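CurD (Moorea producens 3L, PDB 5KP7) probably catalyses a hydroxymethylglutaryl-CoA synthase-type condensation and binds 4'-phosphopantetheine. Local coordinates at residues Y270-T275 / R343-F348. The protein carries 3 engineered substitutions. Residues are numbered along the deposited sequence; the frame is centred on the assembly and turned at random.
Sequences YLSFHT and RRIGMF
The Y270 ring takes R343 at its edge: CE2 lies 4.1 Å from CG of the arginine, near the ring plane, while the guanidinium plane stands 80° to the ring. F339 meets the same ring at a shallow angle. On the other face of the sheet, with L271, the rings of F273 and F348 approach obliquely, CD2 of F273 lying 4.1 Å from CB of F348, whose CG is anti to its backbone N (chi1 177°). Y244, from helix 237-258, packs edge-to-face with F348, and C248 of that helix touches both phenylalanines. L271 rests its CD2 4.0 Å from CA of G346, where the partner strand has no side chain. On the face of Y270, S272 and I345, the sulfur of M347 reaches 4.0 Å from CB of S272, brought there by the bend at chi2, and helix 325-336 covers the layer.

Strands 270-273 and 343-351 run parallel, and 270-273 is the outermost strand of the sheet within this chain. The amide of S272 points almost straight at the carbonyl of G346 (N to O 2.8 Å), and S272 O accepts F348 N in its carbonyl plane at 3.0 Å. H274 N closes the ladder on F348 O (2.9 Å), whereas Y270 N to R344 O is weak (3.3 Å).

Buried OG of S272 is satisfied by T333 and S329. Y270 OH bonds to the backbone N of D338, whose carboxylate pairs with R343 NH2 and probably offsets the arginine's charge. This parallel edge pair of the thiolase-like fold, joined by a mostly helical connection, probably helps to place H274, whose side chain touches N320 of the 4'-phosphopantetheine pocket.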
ATOM      1  N   TYR A 270      -8.604   7.044 -14.403  1.00 25.52           N
ATOM      2  CA  TYR A 270      -8.304   5.931 -13.501  1.00 24.92           C
ATOM      3  C   TYR A 270      -8.143   6.467 -12.084  1.00 24.48           C
ATOM      4  O   TYR A 270      -7.890   7.668 -11.902  1.00 24.16           O
ATOM      5  CB  TYR A 270      -7.019   5.216 -13.926  1.00 25.26           C
ATOM      6  CG  TYR A 270      -7.153   4.608 -15.295  1.00 25.95           C
ATOM      7  CD1 TYR A 270      -7.843   3.420 -15.479  1.00 26.14           C
ATOM      8  CD2 TYR A 270      -6.666   5.267 -16.401  1.00 26.59           C
ATOM      9  CE1 TYR A 270      -8.015   2.882 -16.740  1.00 27.02           C
ATOM     10  CE2 TYR A 270      -6.829   4.738 -17.683  1.00 27.29           C
ATOM     11  CZ  TYR A 270      -7.507   3.551 -17.851  1.00 27.50           C
ATOM     12  OH  TYR A 270      -7.725   3.030 -19.124  1.00 28.60           O
ATOM     13  N   LEU A 271      -8.300   5.576 -11.114  1.00 24.09           N
ATOM     14  CA  LEU A 271      -8.061   5.868  -9.699  1.00 24.21           C
ATOM     15  C   LEU A 271      -7.155   4.808  -9.116  1.00 23.63           C
ATOM     16  O   LEU A 271      -7.406   3.612  -9.283  1.00 24.13           O
ATOM     17  CB  LEU A 271      -9.386   5.882  -8.944  1.00 24.75           C
ATOM     18  CG  LEU A 271     -10.374   6.965  -9.363  1.00 25.66           C
ATOM     19  CD1 LEU A 271     -11.746   6.626  -8.818  1.00 26.39           C
ATOM     20  CD2 LEU A 271      -9.933   8.355  -8.925  1.00 26.11           C
ATOM     21  N   SER A 272      -6.072   5.254  -8.460  1.00 23.25           N
ATOM     22  CA  SER A 272      -5.136   4.386  -7.747  1.00 23.15           C
ATOM     23  C   SER A 272      -5.196   4.708  -6.265  1.00 22.63           C
ATOM     24  O   SER A 272      -5.335   5.893  -5.891  1.00 22.20           O
ATOM     25  CB  SER A 272      -3.708   4.557  -8.263  1.00 23.42           C
ATOM     26  OG  SER A 272      -3.484   3.652  -9.357  1.00 24.43           O
ATOM     27  N   PHE A 273      -5.119   3.668  -5.444  1.00 22.46           N
ATOM     28  CA  PHE A 273      -5.322   3.812  -3.992  1.00 22.61           C
ATOM     29  C   PHE A 273      -4.221   3.073  -3.251  1.00 22.27           C
ATOM     30  O   PHE A 273      -3.716   2.044  -3.741  1.00 22.58           O
ATOM     31  CB  PHE A 273      -6.628   3.125  -3.583  1.00 22.94           C
ATOM     32  CG  PHE A 273      -7.915   3.749  -4.126  1.00 23.36           C
ATOM     33  CD1 PHE A 273      -8.340   3.494  -5.416  1.00 23.61           C
ATOM     34  CD2 PHE A 273      -8.756   4.471  -3.291  1.00 23.26           C
ATOM     35  CE1 PHE A 273      -9.563   3.992  -5.867  1.00 24.03           C
ATOM     36  CE2 PHE A 273      -9.980   4.977  -3.732  1.00 24.16           C
ATOM     37  CZ  PHE A 273     -10.361   4.755  -5.048  1.00 24.36           C
ATOM     38  N   HIS A 274      -3.881   3.539  -2.036  1.00 22.12           N
ATOM     39  CA  HIS A 274      -3.199   2.683  -1.099  1.00 21.84           C
ATOM     40  C   HIS A 274      -4.081   1.443  -0.945  1.00 21.88           C
ATOM     41  O   HIS A 274      -5.270   1.574  -0.696  1.00 21.37           O
ATOM     42  CB  HIS A 274      -3.008   3.354   0.271  1.00 22.14           C
ATOM     43  CG  HIS A 274      -2.461   2.416   1.281  1.00 22.46           C
ATOM     44  ND1 HIS A 274      -1.319   1.702   1.045  1.00 22.53           N
ATOM     45  CD2 HIS A 274      -2.946   1.974   2.466  1.00 23.31           C
ATOM     46  CE1 HIS A 274      -1.089   0.888   2.050  1.00 22.90           C
ATOM     47  NE2 HIS A 274      -2.059   1.033   2.927  1.00 23.11           N
ATOM     48  N   THR A 275      -3.489   0.246  -1.119  1.00 21.62           N
ATOM     49  CA  THR A 275      -4.234  -0.997  -1.244  1.00 22.30           C
ATOM     50  C   THR A 275      -3.780  -2.034  -0.214  1.00 23.07           C
ATOM     51  O   THR A 275      -2.926  -2.882  -0.488  1.00 23.21           O
ATOM     52  CB  THR A 275      -4.117  -1.537  -2.699  1.00 22.46           C
ATOM     53  OG1 THR A 275      -4.629  -0.568  -3.622  1.00 22.33           O
ATOM     54  CG2 THR A 275      -4.941  -2.822  -2.857  1.00 23.05           C
ATOM     55  N   ARG A 343      -4.192  10.374 -20.206  1.00 30.11           N
ATOM     56  CA  ARG A 343      -5.179  10.057 -19.169  1.00 29.50           C
ATOM     57  C   ARG A 343      -4.785  10.696 -17.847  1.00 28.42           C
ATOM     58  O   ARG A 343      -3.601  10.806 -17.531  1.00 27.85           O
ATOM     59  CB  ARG A 343      -5.266   8.546 -18.943  1.00 29.46           C
ATOM     60  CG  ARG A 343      -5.475   7.710 -20.192  1.00 30.53           C
ATOM     61  CD  ARG A 343      -6.861   7.903 -20.805  1.00 31.59           C
ATOM     62  NE  ARG A 343      -7.073   6.902 -21.850  1.00 32.63           N
ATOM     63  CZ  ARG A 343      -8.068   6.913 -22.739  1.00 33.93           C
ATOM     64  NH1 ARG A 343      -8.983   7.899 -22.751  1.00 34.98           N
ATOM     65  NH2 ARG A 343      -8.139   5.942 -23.658  1.00 34.23           N
ATOM     66  N   ARG A 344      -5.799  11.088 -17.077  1.00 27.82           N
ATOM     67  CA  ARG A 344      -5.591  11.628 -15.742  1.00 27.11           C
ATOM     68  C   ARG A 344      -5.927  10.568 -14.715  1.00 26.31           C
ATOM     69  O   ARG A 344      -6.951   9.873 -14.810  1.00 26.19           O
ATOM     70  CB  ARG A 344      -6.409  12.901 -15.522  1.00 27.52           C
ATOM     71  CG  ARG A 344      -6.351  13.420 -14.080  1.00 27.22           C
ATOM     72  CD  ARG A 344      -6.820  14.856 -13.971  1.00 27.91           C
ATOM     73  NE  ARG A 344      -5.808  15.814 -14.434  1.00 28.28           N
ATOM     74  CZ  ARG A 344      -5.837  16.514 -15.568  1.00 29.17           C
ATOM     75  NH1 ARG A 344      -6.835  16.401 -16.452  1.00 29.97           N
ATOM     76  NH2 ARG A 344      -4.853  17.353 -15.829  1.00 29.44           N
ATOM     77  N   ILE A 345      -5.003  10.408 -13.758  1.00 25.39           N
ATOM     78  CA  ILE A 345      -5.128   9.441 -12.693  1.00 24.84           C
ATOM     79  C   ILE A 345      -5.242  10.164 -11.365  1.00 24.51           C
ATOM     80  O   ILE A 345      -4.394  11.011 -11.041  1.00 24.21           O
ATOM     81  CB  ILE A 345      -3.891   8.497 -12.659  1.00 24.45           C
ATOM     82  CG1 ILE A 345      -3.653   7.834 -14.052  1.00 25.33           C
ATOM     83  CG2 ILE A 345      -4.062   7.448 -11.568  1.00 23.87           C
ATOM     84  CD1 ILE A 345      -2.403   6.941 -14.095  1.00 25.29           C
ATOM     85  N   GLY A 346      -6.274   9.818 -10.601  1.00 24.62           N
ATOM     86  CA  GLY A 346      -6.408  10.296  -9.224  1.00 24.46           C
ATOM     87  C   GLY A 346      -5.765   9.313  -8.275  1.00 24.33           C
ATOM     88  O   GLY A 346      -5.926   8.085  -8.430  1.00 24.84           O
ATOM     89  N   MET A 347      -5.048   9.847  -7.294  1.00 23.83           N
ATOM     90  CA  MET A 347      -4.238   9.081  -6.375  1.00 23.83           C
ATOM     91  C   MET A 347      -4.675   9.342  -4.935  1.00 22.84           C
ATOM     92  O   MET A 347      -4.704  10.500  -4.511  1.00 22.51           O
ATOM     93  CB  MET A 347      -2.771   9.541  -6.504  1.00 25.01           C
ATOM     94  CG  MET A 347      -2.187   9.475  -7.897  1.00 26.88           C
ATOM     95  SD  MET A 347      -1.475   7.885  -8.239  1.00 29.55           S
ATOM     96  CE  MET A 347       0.058   7.920  -7.283  1.00 27.82           C
ATOM     97  N   PHE A 348      -4.948   8.278  -4.188  1.00 21.89           N
ATOM     98  CA  PHE A 348      -5.304   8.381  -2.757  1.00 21.42           C
ATOM     99  C   PHE A 348      -4.323   7.621  -1.895  1.00 20.96           C
ATOM    100  O   PHE A 348      -4.192   6.398  -2.021  1.00 20.62           O
ATOM    101  CB  PHE A 348      -6.711   7.877  -2.437  1.00 21.81           C
ATOM    102  CG  PHE A 348      -7.016   7.935  -0.963  1.00 21.56           C
ATOM    103  CD1 PHE A 348      -7.015   9.162  -0.313  1.00 21.85           C
ATOM    104  CD2 PHE A 348      -7.188   6.797  -0.221  1.00 21.53           C
ATOM    105  CE1 PHE A 348      -7.221   9.259   1.053  1.00 21.49           C
ATOM    106  CE2 PHE A 348      -7.407   6.884   1.168  1.00 21.68           C
ATOM    107  CZ  PHE A 348      -7.403   8.125   1.792  1.00 21.50           C
TER